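PDB 3FOK: Cgl0159-like domain-containing protein from Corynebacterium glutamicum, which is of unknown function but belongs to a family of TIM-barrel proteins and assembles here as five copies of the chain. Local coordinates for residues A[27-32]-A[93-98]; A[123-128]-A[191-196]; A[132-137]-A[173-178]; A[167-172]-A[179-184]. All coordinates share one frame; numbering follows the deposited sequence.

Contact 1 of 4, residues A[27-32]-A[93-98]; sequences ERFKQR and DIIDDL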
loop_
_atom_site.group_PDB
_atom_site.type_symbol
_atom_site.label_atom_id
_atom_site.label_comp_id
_atom_site.label_asym_id
_atom_site.label_seq_id
_atom_site.Cartn_x
_atom_site.Cartn_y
_atom_site.Cartn_z
ATOM N N GLU A 27 -4.203 -11.648 31.784
ATOM C CA GLU A 27 -3.745 -11.528 33.162
ATOM C C GLU A 27 -2.924 -12.744 33.583
ATOM O O GLU A 27 -1.834 -12.598 34.133
ATOM C CB GLU A 27 -4.938 -11.336 34.101
ATOM C CG GLU A 27 -4.562 -10.735 35.450
ATOM C CD GLU A 27 -5.757 -10.157 36.195
ATOM O OE1 GLU A 27 -6.510 -9.365 35.583
ATOM O OE2 GLU A 27 -5.939 -10.482 37.389
ATOM N N ARG A 28 -3.439 -13.941 33.326
ATOM C CA ARG A 28 -2.719 -15.158 33.679
ATOM C C ARG A 28 -1.433 -15.260 32.880
ATOM O O ARG A 28 -0.441 -15.826 33.338
ATOM C CB ARG A 28 -3.587 -16.389 33.415
ATOM C CG ARG A 28 -4.506 -16.755 34.568
ATOM C CD ARG A 28 -5.586 -17.726 34.130
ATOM N NE ARG A 28 -6.339 -18.244 35.267
ATOM C CZ ARG A 28 -5.889 -19.188 36.090
ATOM N NH1 ARG A 28 -4.687 -19.722 35.895
ATOM N NH2 ARG A 28 -6.638 -19.597 37.109
ATOM N N PHE A 29 -1.452 -14.693 31.684
ATOM C CA PHE A 29 -0.289 -14.722 30.812
ATOM C C PHE A 29 0.847 -13.892 31.404
ATOM O O PHE A 29 2.003 -14.304 31.386
ATOM C CB PHE A 29 -0.658 -14.166 29.433
ATOM C CG PHE A 29 0.194 -14.690 28.317
ATOM C CD1 PHE A 29 1.579 -14.667 28.407
ATOM C CD2 PHE A 29 -0.395 -15.202 27.167
ATOM C CE1 PHE A 29 2.372 -15.147 27.368
ATOM C CE2 PHE A 29 0.386 -15.686 26.121
ATOM C CZ PHE A 29 1.774 -15.658 26.222
ATOM N N LYS A 30 0.507 -12.725 31.937
ATOM C CA LYS A 30 1.504 -11.834 32.513
ATOM C C LYS A 30 1.977 -12.226 33.914
ATOM O O LYS A 30 3.066 -11.832 34.335
ATOM C CB LYS A 30 0.969 -10.399 32.501
ATOM C CG LYS A 30 0.675 -9.902 31.086
ATOM C CD LYS A 30 0.152 -8.470 31.059
ATOM C CE LYS A 30 -0.065 -8.005 29.621
ATOM N NZ LYS A 30 -0.526 -6.589 29.543
ATOM N N GLN A 31 1.171 -13.003 34.631
ATOM C CA GLN A 31 1.544 -13.448 35.972
ATOM C C GLN A 31 2.433 -14.681 35.870
ATOM O O GLN A 31 2.896 -15.231 36.865
ATOM C CB GLN A 31 0.291 -13.763 36.786
ATOM C CG GLN A 31 -0.379 -12.525 37.344
ATOM C CD GLN A 31 -1.767 -12.802 37.878
ATOM O OE1 GLN A 31 -2.063 -13.911 38.332
ATOM N NE2 GLN A 31 -2.625 -11.786 37.843
ATOM N N ARG A 32 2.660 -15.092 34.632
ATOM C CA ARG A 32 3.480 -16.243 34.285
ATOM C C ARG A 32 4.915 -16.097 34.793
ATOM O O ARG A 32 5.515 -15.029 34.684
ATOM C CB ARG A 32 3.470 -16.377 32.759
ATOM C CG ARG A 32 4.276 -17.500 32.164
ATOM C CD ARG A 32 4.043 -17.527 30.657
ATOM N NE ARG A 32 4.885 -16.588 29.924
ATOM C CZ ARG A 32 6.109 -16.877 29.498
ATOM N NH1 ARG A 32 6.620 -18.076 29.734
ATOM N NH2 ARG A 32 6.821 -15.978 28.835
ATOM N N ASP A 93 -3.701 -18.443 19.433
ATOM C CA ASP A 93 -4.804 -19.239 19.977
ATOM C C ASP A 93 -4.334 -20.451 20.784
ATOM O O ASP A 93 -5.000 -20.871 21.731
ATOM C CB ASP A 93 -5.730 -19.699 18.853
ATOM C CG ASP A 93 -5.045 -20.650 17.891
ATOM O OD1 ASP A 93 -4.058 -20.235 17.240
ATOM O OD2 ASP A 93 -5.493 -21.815 17.791
ATOM N N ILE A 94 -3.188 -21.009 20.404
ATOM C CA ILE A 94 -2.620 -22.161 21.097
ATOM C C ILE A 94 -1.946 -21.717 22.394
ATOM O O ILE A 94 -2.117 -22.339 23.443
ATOM C CB ILE A 94 -1.567 -22.887 20.208
ATOM C CG1 ILE A 94 -2.252 -23.510 18.985
ATOM C CG2 ILE A 94 -0.847 -23.972 21.012
ATOM C CD1 ILE A 94 -3.146 -24.695 19.307
ATOM N N ILE A 95 -1.185 -20.630 22.317
ATOM C CA ILE A 95 -0.490 -20.126 23.490
ATOM C C ILE A 95 -1.447 -19.612 24.562
ATOM O O ILE A 95 -1.248 -19.883 25.746
ATOM C CB ILE A 95 0.516 -19.020 23.109
ATOM C CG1 ILE A 95 1.579 -19.600 22.177
ATOM C CG2 ILE A 95 1.170 -18.448 24.353
ATOM C CD1 ILE A 95 2.292 -20.827 22.731
ATOM N N ASP A 96 -2.486 -18.883 24.163
ATOM C CA ASP A 96 -3.437 -18.374 25.144
ATOM C C ASP A 96 -4.070 -19.523 25.933
ATOM O O ASP A 96 -4.140 -19.457 27.160
ATOM C CB ASP A 96 -4.527 -17.521 24.481
ATOM C CG ASP A 96 -3.980 -16.228 23.878
ATOM O OD1 ASP A 96 -2.983 -15.685 24.407
ATOM O OD2 ASP A 96 -4.554 -15.739 22.880
ATOM N N ASP A 97 -4.521 -20.576 25.251
ATOM C CA ASP A 97 -5.117 -21.696 25.971
ATOM C C ASP A 97 -4.115 -22.233 26.989
ATOM O O ASP A 97 -4.396 -22.258 28.186
ATOM C CB ASP A 97 -5.538 -22.817 25.017
ATOM C CG ASP A 97 -6.746 -22.444 24.174
ATOM O OD1 ASP A 97 -7.573 -21.632 24.643
ATOM O OD2 ASP A 97 -6.876 -22.974 23.046
ATOM N N LEU A 98 -2.943 -22.646 26.514
ATOM C CA LEU A 98 -1.911 -23.167 27.401
ATOM C C LEU A 98 -1.617 -22.194 28.541
ATOM O O LEU A 98 -1.357 -22.612 29.668
ATOM C CB LEU A 98 -0.626 -23.447 26.621
ATOM C CG LEU A 98 -0.617 -24.627 25.644
ATOM C CD1 LEU A 98 0.683 -24.633 24.849
ATOM C CD2 LEU A 98 -0.780 -25.931 26.416
#
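Phe29 reaches from helix 23-30 to helix 92-100 and meets Ile95 and Asp96 there. Its CE2 and CZ atoms lie against the Ile95 methyl CG2, and the CE2 to CG2 distance is 3.4 Å. The methyl comes to the ring from an oblique direction. Asp96 OD1 approaches differently. It sits at the ring edge, in the ring plane, 3.8 Å from Phe29 CE2. The ring and the carboxylate planes stand 77° apart. The slightly positive ring-edge hydrogens probably make this approach mildly attractive. Phe29 CG is anti to the backbone N (chi1 -154°), which carries the ring out from its own helix towards the neighbour. Ile95 offers only its CG2 branch to Phe29. Its longer branch leads away from Phe29, and the residue also packs on Leu104, Tyr132 and Val109. Asp96 is fixed by other partners. Its OD2 accepts a hydrogen bond from Ser216 N of a neighbouring subunit, while OD1 forms a long, weak ion pair with Arg140. The next residue along the helix, Asp97, bridges to Arg18 of helix 8-20. Past the end of helix 23-30, Arg32 makes a salt bridge with Asp143. The contact packs a helix that comes before the first barrel strand against one of the outer helices of a TIM barrel, where helix 92-100 connects strands 87-90 and 108-112.

Contact 2 of 4, residues A[123-128]-A[191-196]; sequences FEMDDR and GKVVND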
loop_
_atom_site.group_PDB
_atom_site.type_symbol
_atom_site.label_atom_id
_atom_site.label_comp_id
_atom_site.label_asym_id
_atom_site.label_seq_id
_atom_site.Cartn_x
_atom_site.Cartn_y
_atom_site.Cartn_z
ATOM N N PHE A 123 -1.868 -19.458 -3.572
ATOM C CA PHE A 123 -1.104 -18.341 -3.050
ATOM C C PHE A 123 -0.254 -18.682 -1.831
ATOM O O PHE A 123 0.098 -17.779 -1.070
ATOM C CB PHE A 123 -2.070 -17.209 -2.675
ATOM C CG PHE A 123 -3.120 -17.611 -1.660
ATOM C CD1 PHE A 123 -2.818 -17.659 -0.300
ATOM C CD2 PHE A 123 -4.402 -17.966 -2.071
ATOM C CE1 PHE A 123 -3.780 -18.057 0.638
ATOM C CE2 PHE A 123 -5.368 -18.363 -1.146
ATOM C CZ PHE A 123 -5.056 -18.410 0.208
ATOM N N GLU A 124 0.104 -19.950 -1.622
ATOM C CA GLU A 124 0.870 -20.234 -0.412
ATOM C C GLU A 124 2.313 -19.749 -0.369
ATOM O O GLU A 124 2.967 -19.860 0.665
ATOM C CB GLU A 124 0.767 -21.719 0.000
ATOM C CG GLU A 124 1.618 -22.748 -0.714
ATOM C CD GLU A 124 1.464 -24.126 -0.065
ATOM O OE1 GLU A 124 1.929 -24.307 1.083
ATOM O OE2 GLU A 124 0.859 -25.021 -0.694
HETATM N N MSE A 125 2.819 -19.199 -1.470
HETATM C CA MSE A 125 4.174 -18.664 -1.446
HETATM C C MSE A 125 4.086 -17.231 -0.915
HETATM O O MSE A 125 5.083 -16.644 -0.496
HETATM C CB MSE A 125 4.809 -18.676 -2.840
HETATM C CG MSE A 125 5.205 -20.060 -3.331
HETATM SE SE MSE A 125 6.055 -21.153 -1.972
HETATM C CE MSE A 125 7.592 -20.033 -1.573
ATOM N N ASP A 126 2.872 -16.684 -0.937
ATOM C CA ASP A 126 2.595 -15.335 -0.447
ATOM C C ASP A 126 2.176 -15.490 1.017
ATOM O O ASP A 126 1.041 -15.214 1.395
ATOM C CB ASP A 126 1.474 -14.713 -1.292
ATOM C CG ASP A 126 1.053 -13.341 -0.807
ATOM O OD1 ASP A 126 1.892 -12.609 -0.242
ATOM O OD2 ASP A 126 -0.124 -12.990 -1.012
ATOM N N ASP A 127 3.132 -15.940 1.826
ATOM C CA ASP A 127 2.957 -16.209 3.254
ATOM C C ASP A 127 2.839 -14.953 4.117
ATOM O O ASP A 127 3.780 -14.588 4.825
ATOM C CB ASP A 127 4.140 -17.038 3.754
ATOM C CG ASP A 127 3.727 -18.121 4.723
ATOM O OD1 ASP A 127 2.781 -17.897 5.508
ATOM O OD2 ASP A 127 4.361 -19.198 4.705
ATOM N N ARG A 128 1.671 -14.320 4.090
ATOM C CA ARG A 128 1.439 -13.093 4.846
ATOM C C ARG A 128 1.464 -13.237 6.373
ATOM O O ARG A 128 1.223 -14.314 6.920
ATOM C CB ARG A 128 0.123 -12.473 4.375
ATOM C CG ARG A 128 0.198 -12.015 2.920
ATOM C CD ARG A 128 -1.157 -12.028 2.227
ATOM N NE ARG A 128 -1.615 -10.691 1.869
ATOM C CZ ARG A 128 -1.640 -10.206 0.632
ATOM N NH1 ARG A 128 -1.233 -10.944 -0.383
ATOM N NH2 ARG A 128 -2.083 -8.978 0.413
ATOM N N GLY A 191 1.749 -28.994 -9.358
ATOM C CA GLY A 191 0.751 -28.191 -8.678
ATOM C C GLY A 191 0.856 -28.135 -7.164
ATOM O O GLY A 191 -0.055 -27.630 -6.501
ATOM N N LYS A 192 1.946 -28.652 -6.608
ATOM C CA LYS A 192 2.129 -28.624 -5.160
ATOM C C LYS A 192 3.488 -28.035 -4.811
ATOM O O LYS A 192 4.420 -28.095 -5.605
ATOM C CB LYS A 192 2.014 -30.034 -4.574
ATOM C CG LYS A 192 0.709 -30.741 -4.891
ATOM C CD LYS A 192 0.627 -32.085 -4.179
ATOM C CE LYS A 192 -0.508 -32.940 -4.734
ATOM N NZ LYS A 192 -0.278 -33.306 -6.164
ATOM N N VAL A 193 3.594 -27.465 -3.618
ATOM C CA VAL A 193 4.841 -26.872 -3.165
ATOM C C VAL A 193 5.699 -27.917 -2.465
ATOM O O VAL A 193 5.260 -28.535 -1.491
ATOM C CB VAL A 193 4.581 -25.712 -2.175
ATOM C CG1 VAL A 193 5.904 -25.180 -1.638
ATOM C CG2 VAL A 193 3.799 -24.606 -2.862
ATOM N N VAL A 194 6.917 -28.120 -2.958
ATOM C CA VAL A 194 7.825 -29.075 -2.335
ATOM C C VAL A 194 9.117 -28.363 -1.965
ATOM O O VAL A 194 9.729 -27.695 -2.794
ATOM C CB VAL A 194 8.157 -30.273 -3.273
ATOM C CG1 VAL A 194 6.883 -31.003 -3.658
ATOM C CG2 VAL A 194 8.887 -29.785 -4.513
ATOM N N ASN A 195 9.524 -28.493 -0.709
ATOM C CA ASN A 195 10.758 -27.858 -0.262
ATOM C C ASN A 195 11.938 -28.669 -0.770
ATOM O O ASN A 195 11.912 -29.897 -0.742
ATOM C CB ASN A 195 10.809 -27.776 1.265
ATOM C CG ASN A 195 9.628 -27.023 1.851
ATOM O OD1 ASN A 195 9.130 -26.060 1.259
ATOM N ND2 ASN A 195 9.183 -27.445 3.027
ATOM N N ASP A 196 12.965 -27.978 -1.255
ATOM C CA ASP A 196 14.157 -28.641 -1.771
ATOM C C ASP A 196 15.087 -28.924 -0.595
ATOM O O ASP A 196 15.723 -28.010 -0.071
ATOM C CB ASP A 196 14.870 -27.740 -2.777
ATOM C CG ASP A 196 16.024 -28.434 -3.464
ATOM O OD1 ASP A 196 16.641 -29.324 -2.845
ATOM O OD2 ASP A 196 16.327 -28.079 -4.621
HETATM O O HOH W 1 -0.136 -26.271 -3.332
#
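Val193 packs against an acidic side chain: its methyl CG2 rests on the stem and carboxylate of Glu124. The closest approach is 3.6 Å, from Glu124 CG to Val193 CG2. The two side chains run past each other in opposite directions. Glu124 CG lies between the backbone N and the carbonyl carbon (chi1 79°), and the chain is extended as far as CD (chi2 175°), which lays its stem along the valine. The other valine methyl, CG1, faces the selenium of Met125, a selenomethionine, with SE 4.0 Å away. A type I turn from Phe123 to Asp126 presents Glu124 and Met125 together at its two central positions. A water bridges the Glu124 carboxylate and the Gly191 carbonyl, donating to Glu124 OE2 at 3.1 Å and weakly to Gly191 O. The carboxylate is held mainly elsewhere: OE1 pairs with Arg54 and Arg150, and OE2 accepts from Gly120 N. Strand 192-195 is a hairpin partner of barrel strand 179-189, beyond the C-terminal end at which TIM barrels usually place their active sites. Direct contact is thus van der Waals, with the arginines and Gly120, not Val193, fixing the polar end of Glu124.

Contact 3 of 4, residues A[132-137]-A[173-178]; sequences YNVSSM and AAAQLP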
loop_
_atom_site.group_PDB
_atom_site.type_symbol
_atom_site.label_atom_id
_atom_site.label_comp_id
_atom_site.label_asym_id
_atom_site.label_seq_id
_atom_site.Cartn_x
_atom_site.Cartn_y
_atom_site.Cartn_z
ATOM N N TYR A 132 1.124 -13.562 15.461
ATOM C CA TYR A 132 1.805 -12.696 16.412
ATOM C C TYR A 132 2.613 -11.625 15.694
ATOM O O TYR A 132 3.118 -11.848 14.592
ATOM C CB TYR A 132 2.789 -13.508 17.266
ATOM C CG TYR A 132 2.232 -14.135 18.521
ATOM C CD1 TYR A 132 1.836 -13.348 19.602
ATOM C CD2 TYR A 132 2.142 -15.522 18.647
ATOM C CE1 TYR A 132 1.366 -13.927 20.782
ATOM C CE2 TYR A 132 1.679 -16.112 19.817
ATOM C CZ TYR A 132 1.292 -15.310 20.880
ATOM O OH TYR A 132 0.841 -15.893 22.040
ATOM N N ASN A 133 2.719 -10.458 16.314
ATOM C CA ASN A 133 3.560 -9.393 15.786
ATOM C C ASN A 133 4.392 -8.985 16.995
ATOM O O ASN A 133 4.027 -9.294 18.134
ATOM C CB ASN A 133 2.755 -8.210 15.210
ATOM C CG ASN A 133 1.747 -7.632 16.179
ATOM O OD1 ASN A 133 1.858 -7.784 17.393
ATOM N ND2 ASN A 133 0.754 -6.940 15.635
ATOM N N VAL A 134 5.518 -8.322 16.762
ATOM C CA VAL A 134 6.386 -7.934 17.860
ATOM C C VAL A 134 5.670 -7.175 18.973
ATOM O O VAL A 134 5.899 -7.427 20.158
ATOM C CB VAL A 134 7.574 -7.103 17.341
ATOM C CG1 VAL A 134 8.398 -6.579 18.511
ATOM C CG2 VAL A 134 8.437 -7.967 16.436
ATOM N N SER A 135 4.805 -6.248 18.589
ATOM C CA SER A 135 4.064 -5.460 19.561
ATOM C C SER A 135 3.355 -6.320 20.608
ATOM O O SER A 135 3.532 -6.118 21.810
ATOM C CB SER A 135 3.035 -4.584 18.846
ATOM O OG SER A 135 2.093 -4.050 19.767
ATOM N N SER A 136 2.556 -7.280 20.154
ATOM C CA SER A 136 1.816 -8.139 21.072
ATOM C C SER A 136 2.714 -9.101 21.843
ATOM O O SER A 136 2.398 -9.479 22.970
ATOM C CB SER A 136 0.750 -8.940 20.319
ATOM O OG SER A 136 1.336 -9.964 19.536
HETATM N N MSE A 137 3.828 -9.502 21.242
HETATM C CA MSE A 137 4.738 -10.417 21.912
HETATM C C MSE A 137 5.442 -9.693 23.054
HETATM O O MSE A 137 5.549 -10.221 24.162
HETATM C CB MSE A 137 5.756 -10.969 20.920
HETATM C CG MSE A 137 5.127 -11.783 19.808
HETATM SE SE MSE A 137 6.406 -12.826 18.797
HETATM C CE MSE A 137 6.066 -14.510 19.605
ATOM N N ALA A 173 14.451 -7.140 16.215
ATOM C CA ALA A 173 15.771 -6.698 16.639
ATOM C C ALA A 173 15.682 -5.428 17.476
ATOM O O ALA A 173 16.295 -5.329 18.537
ATOM C CB ALA A 173 16.662 -6.466 15.422
ATOM N N ALA A 174 14.909 -4.458 16.999
ATOM C CA ALA A 174 14.751 -3.193 17.710
ATOM C C ALA A 174 14.164 -3.387 19.107
ATOM O O ALA A 174 14.405 -2.580 20.003
ATOM C CB ALA A 174 13.872 -2.245 16.902
ATOM N N ALA A 175 13.393 -4.454 19.291
ATOM C CA ALA A 175 12.784 -4.735 20.587
ATOM C C ALA A 175 13.641 -5.727 21.372
ATOM O O ALA A 175 13.284 -6.127 22.486
ATOM C CB ALA A 175 11.374 -5.295 20.394
ATOM N N GLN A 176 14.767 -6.120 20.781
ATOM C CA GLN A 176 15.676 -7.074 21.413
ATOM C C GLN A 176 14.963 -8.387 21.701
ATOM O O GLN A 176 15.171 -9.022 22.734
ATOM C CB GLN A 176 16.265 -6.491 22.702
ATOM C CG GLN A 176 17.276 -5.391 22.431
ATOM C CD GLN A 176 17.969 -4.903 23.682
ATOM O OE1 GLN A 176 19.014 -4.256 23.609
ATOM N NE2 GLN A 176 17.389 -5.207 24.843
ATOM N N LEU A 177 14.119 -8.776 20.755
ATOM C CA LEU A 177 13.350 -10.007 20.835
ATOM C C LEU A 177 13.949 -11.020 19.869
ATOM O O LEU A 177 13.945 -10.800 18.665
ATOM C CB LEU A 177 11.895 -9.739 20.443
ATOM C CG LEU A 177 10.995 -10.968 20.340
ATOM C CD1 LEU A 177 10.736 -11.514 21.734
ATOM C CD2 LEU A 177 9.691 -10.603 19.656
ATOM N N PRO A 178 14.479 -12.137 20.385
ATOM C CA PRO A 178 15.067 -13.142 19.496
ATOM C C PRO A 178 14.061 -13.567 18.435
ATOM O O PRO A 178 12.885 -13.780 18.738
ATOM C CB PRO A 178 15.420 -14.279 20.448
ATOM C CG PRO A 178 15.732 -13.562 21.725
ATOM C CD PRO A 178 14.612 -12.544 21.795
#
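Val134, in the first turn of helix 134-140, stands opposite Ala175 just beyond helix 158-174, with their CA atoms 7.7 Å apart. Both helices belong to the outer layer of the TIM barrel, and the second ends here in a Schellman motif. Gln176 takes positive phi (59°) there, and its N bonds back to Ala173 O at 2.8 Å. This reversal brings Ala175 and Leu177 to the same neighbour. Val134 divides its methyls between them. CG1 meets Ala175 CB at 3.7 Å, while CG2 is 4.3 Å from Leu177 CD2 and also packs on Glu171 and Ala172. The same leucine methyl touches Met137, a selenomethionine one turn further along the helix, at both CB and SE. The Leu177 CD2 to Met137 SE distance is 4.1 Å, and these two side chains cross at about a right angle. Leu177 and Met137 also pack on Ala145 of strand 144-151. Asn133 caps the helix that carries Val134. Its OD1 accepts from Ser136 N at 2.9 Å, nearly along the carbonyl direction (161° at the oxygen). Two neighbouring subunits come close: Asn133 packs on Asn170 of one, and Gln176 on Thr23 of another. Met137 bends at chi3 (102°), and its CE lies 4.0 Å above one face of the Tyr132 ring, offset toward the rim.

Contact 4 of 4, residues A[167-172]-A[179-184]; sequences HAVNEA and IMLEPF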
loop_
_atom_site.group_PDB
_atom_site.type_symbol
_atom_site.label_atom_id
_atom_site.label_comp_id
_atom_site.label_asym_id
_atom_site.label_seq_id
_atom_site.Cartn_x
_atom_site.Cartn_y
_atom_site.Cartn_z
ATOM N N HIS A 167 10.936 -6.822 7.525
ATOM C CA HIS A 167 10.293 -5.894 8.444
ATOM C C HIS A 167 10.123 -6.536 9.819
ATOM O O HIS A 167 10.317 -5.881 10.843
ATOM C CB HIS A 167 8.935 -5.453 7.888
ATOM C CG HIS A 167 9.036 -4.569 6.679
ATOM N ND1 HIS A 167 10.241 -4.239 6.097
ATOM C CD2 HIS A 167 8.083 -3.945 5.945
ATOM C CE1 HIS A 167 10.029 -3.451 5.059
ATOM N NE2 HIS A 167 8.727 -3.257 4.944
ATOM N N ALA A 168 9.776 -7.821 9.845
ATOM C CA ALA A 168 9.601 -8.521 11.112
ATOM C C ALA A 168 10.917 -8.516 11.893
ATOM O O ALA A 168 10.927 -8.293 13.101
ATOM C CB ALA A 168 9.146 -9.950 10.867
ATOM N N VAL A 169 12.025 -8.760 11.198
ATOM C CA VAL A 169 13.329 -8.766 11.843
ATOM C C VAL A 169 13.667 -7.361 12.338
ATOM O O VAL A 169 14.220 -7.204 13.427
ATOM C CB VAL A 169 14.434 -9.261 10.880
ATOM C CG1 VAL A 169 15.793 -9.171 11.561
ATOM C CG2 VAL A 169 14.154 -10.700 10.470
ATOM N N ASN A 170 13.336 -6.344 11.541
ATOM C CA ASN A 170 13.592 -4.961 11.939
ATOM C C ASN A 170 12.987 -4.741 13.316
ATOM O O ASN A 170 13.662 -4.315 14.252
ATOM C CB ASN A 170 12.933 -3.973 10.973
ATOM C CG ASN A 170 13.625 -3.903 9.624
ATOM O OD1 ASN A 170 13.177 -3.183 8.726
ATOM N ND2 ASN A 170 14.720 -4.638 9.470
ATOM N N GLU A 171 11.697 -5.043 13.427
ATOM C CA GLU A 171 10.963 -4.870 14.675
ATOM C C GLU A 171 11.462 -5.758 15.807
ATOM O O GLU A 171 11.617 -5.299 16.939
ATOM C CB GLU A 171 9.472 -5.129 14.454
ATOM C CG GLU A 171 8.781 -4.101 13.572
ATOM C CD GLU A 171 7.292 -4.346 13.460
ATOM O OE1 GLU A 171 6.611 -4.341 14.507
ATOM O OE2 GLU A 171 6.802 -4.545 12.329
ATOM N N ALA A 172 11.707 -7.028 15.510
ATOM C CA ALA A 172 12.178 -7.949 16.535
ATOM C C ALA A 172 13.525 -7.498 17.099
ATOM O O ALA A 172 13.720 -7.470 18.313
ATOM C CB ALA A 172 12.289 -9.355 15.971
ATOM N N ILE A 179 14.517 -13.672 17.191
ATOM C CA ILE A 179 13.634 -14.072 16.107
ATOM C C ILE A 179 14.225 -15.227 15.298
ATOM O O ILE A 179 15.329 -15.155 14.757
ATOM C CB ILE A 179 13.298 -12.873 15.190
ATOM C CG1 ILE A 179 12.326 -13.317 14.095
ATOM C CG2 ILE A 179 14.574 -12.277 14.617
ATOM C CD1 ILE A 179 11.750 -12.174 13.292
HETATM N N MSE A 180 13.438 -16.292 15.242
HETATM C CA MSE A 180 13.754 -17.557 14.590
HETATM C C MSE A 180 13.209 -17.605 13.153
HETATM O O MSE A 180 12.002 -17.487 12.944
HETATM C CB MSE A 180 13.102 -18.646 15.446
HETATM C CG MSE A 180 13.502 -20.078 15.233
HETATM SE SE MSE A 180 12.287 -21.141 16.339
HETATM C CE MSE A 180 12.958 -20.676 18.096
ATOM N N LEU A 181 14.087 -17.770 12.166
ATOM C CA LEU A 181 13.643 -17.846 10.777
ATOM C C LEU A 181 13.794 -19.275 10.257
ATOM O O LEU A 181 14.860 -19.884 10.403
ATOM C CB LEU A 181 14.458 -16.901 9.881
ATOM C CG LEU A 181 14.535 -15.404 10.193
ATOM C CD1 LEU A 181 15.244 -14.703 9.041
ATOM C CD2 LEU A 181 13.148 -14.823 10.382
ATOM N N GLU A 182 12.730 -19.804 9.655
ATOM C CA GLU A 182 12.751 -21.152 9.096
ATOM C C GLU A 182 12.789 -20.992 7.580
ATOM O O GLU A 182 11.751 -20.822 6.942
ATOM C CB GLU A 182 11.496 -21.926 9.507
ATOM C CG GLU A 182 11.568 -23.428 9.234
ATOM C CD GLU A 182 10.287 -24.161 9.612
ATOM O OE1 GLU A 182 9.700 -23.839 10.667
ATOM O OE2 GLU A 182 9.874 -25.069 8.862
ATOM N N PRO A 183 13.993 -21.036 6.985
ATOM C CA PRO A 183 14.145 -20.885 5.539
ATOM C C PRO A 183 14.052 -22.192 4.762
ATOM O O PRO A 183 14.272 -23.275 5.303
ATOM C CB PRO A 183 15.517 -20.255 5.418
ATOM C CG PRO A 183 16.275 -21.019 6.460
ATOM C CD PRO A 183 15.315 -21.065 7.640
ATOM N N PHE A 184 13.737 -22.058 3.479
ATOM C CA PHE A 184 13.602 -23.184 2.565
ATOM C C PHE A 184 13.613 -22.651 1.145
ATOM O O PHE A 184 13.201 -21.519 0.895
ATOM C CB PHE A 184 12.250 -23.883 2.739
ATOM C CG PHE A 184 12.201 -24.894 3.838
ATOM C CD1 PHE A 184 12.960 -26.056 3.769
ATOM C CD2 PHE A 184 11.338 -24.714 4.914
ATOM C CE1 PHE A 184 12.856 -27.033 4.758
ATOM C CE2 PHE A 184 11.226 -25.680 5.906
ATOM C CZ PHE A 184 11.987 -26.846 5.828
#
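Ile179 and its helix partners bring no ring to this contact. The flat group that is touched is the Ala168 peptide. Ile179 CD1 lies over one face of it, 4.0 Å from Ala168 O, while that oxygen accepts the helical bond from Ala172 N. The rest is aliphatic. Ile179 CG1 is anti to the backbone N (chi1 -178°) and the chain continues extended, which sends CD1 along the helix surface. Ala172 CB packs against the side of this extended chain, 3.7 Å from Ile179 CB and close to CG2 and CD1. Further out, CD1 reaches Ala168 CB, one turn back along the helix, and Val169 CG2 at 4.0 Å. The valine and isoleucine side chains cross at about a right angle. Helix 167-172 and strand 179-184 run antiparallel at 160°, with axes 9.6 Å apart. They form the second half of a beta-alpha-beta crossover from strand 144-151 through helix 158-174 to strand 179-189, the repeating element of a TIM barrel. The neighbouring barrel strands close in beside the strand residues: Ile179 packs on Ala145, and Leu181 on Thr147 and Met221. Between Ile179 and Leu181, Met180 points away from the helix. Glu182 OE1 forms salt bridges with Lys146 and Lys222. Leu181 meets the helix through CD2, 4.2 Å from Val169 CG2.

How the contacts relate
Contact 1 comes first along the chain and is complete before the other three begin. Contacts 3 and 4 both lie within the span of chain between the two segments of contact 2, and their own segments alternate. They share helix 158-174, and their centres are 10 Å apart. Contact 3 also touches contact 1 through Tyr132, which packs on Ile95 and Phe29. Contacts 2 and 4 meet on neighbouring strands 192-195 and 179-189, where Asn195 packs on Phe184. Contacts 1 and 2 are 31 Å apart between centres, on opposite sides of the chain's centre. All four contacts have residues near neighbouring subunits, so the packing of the barrel's outer layer adjoins the surfaces between chains.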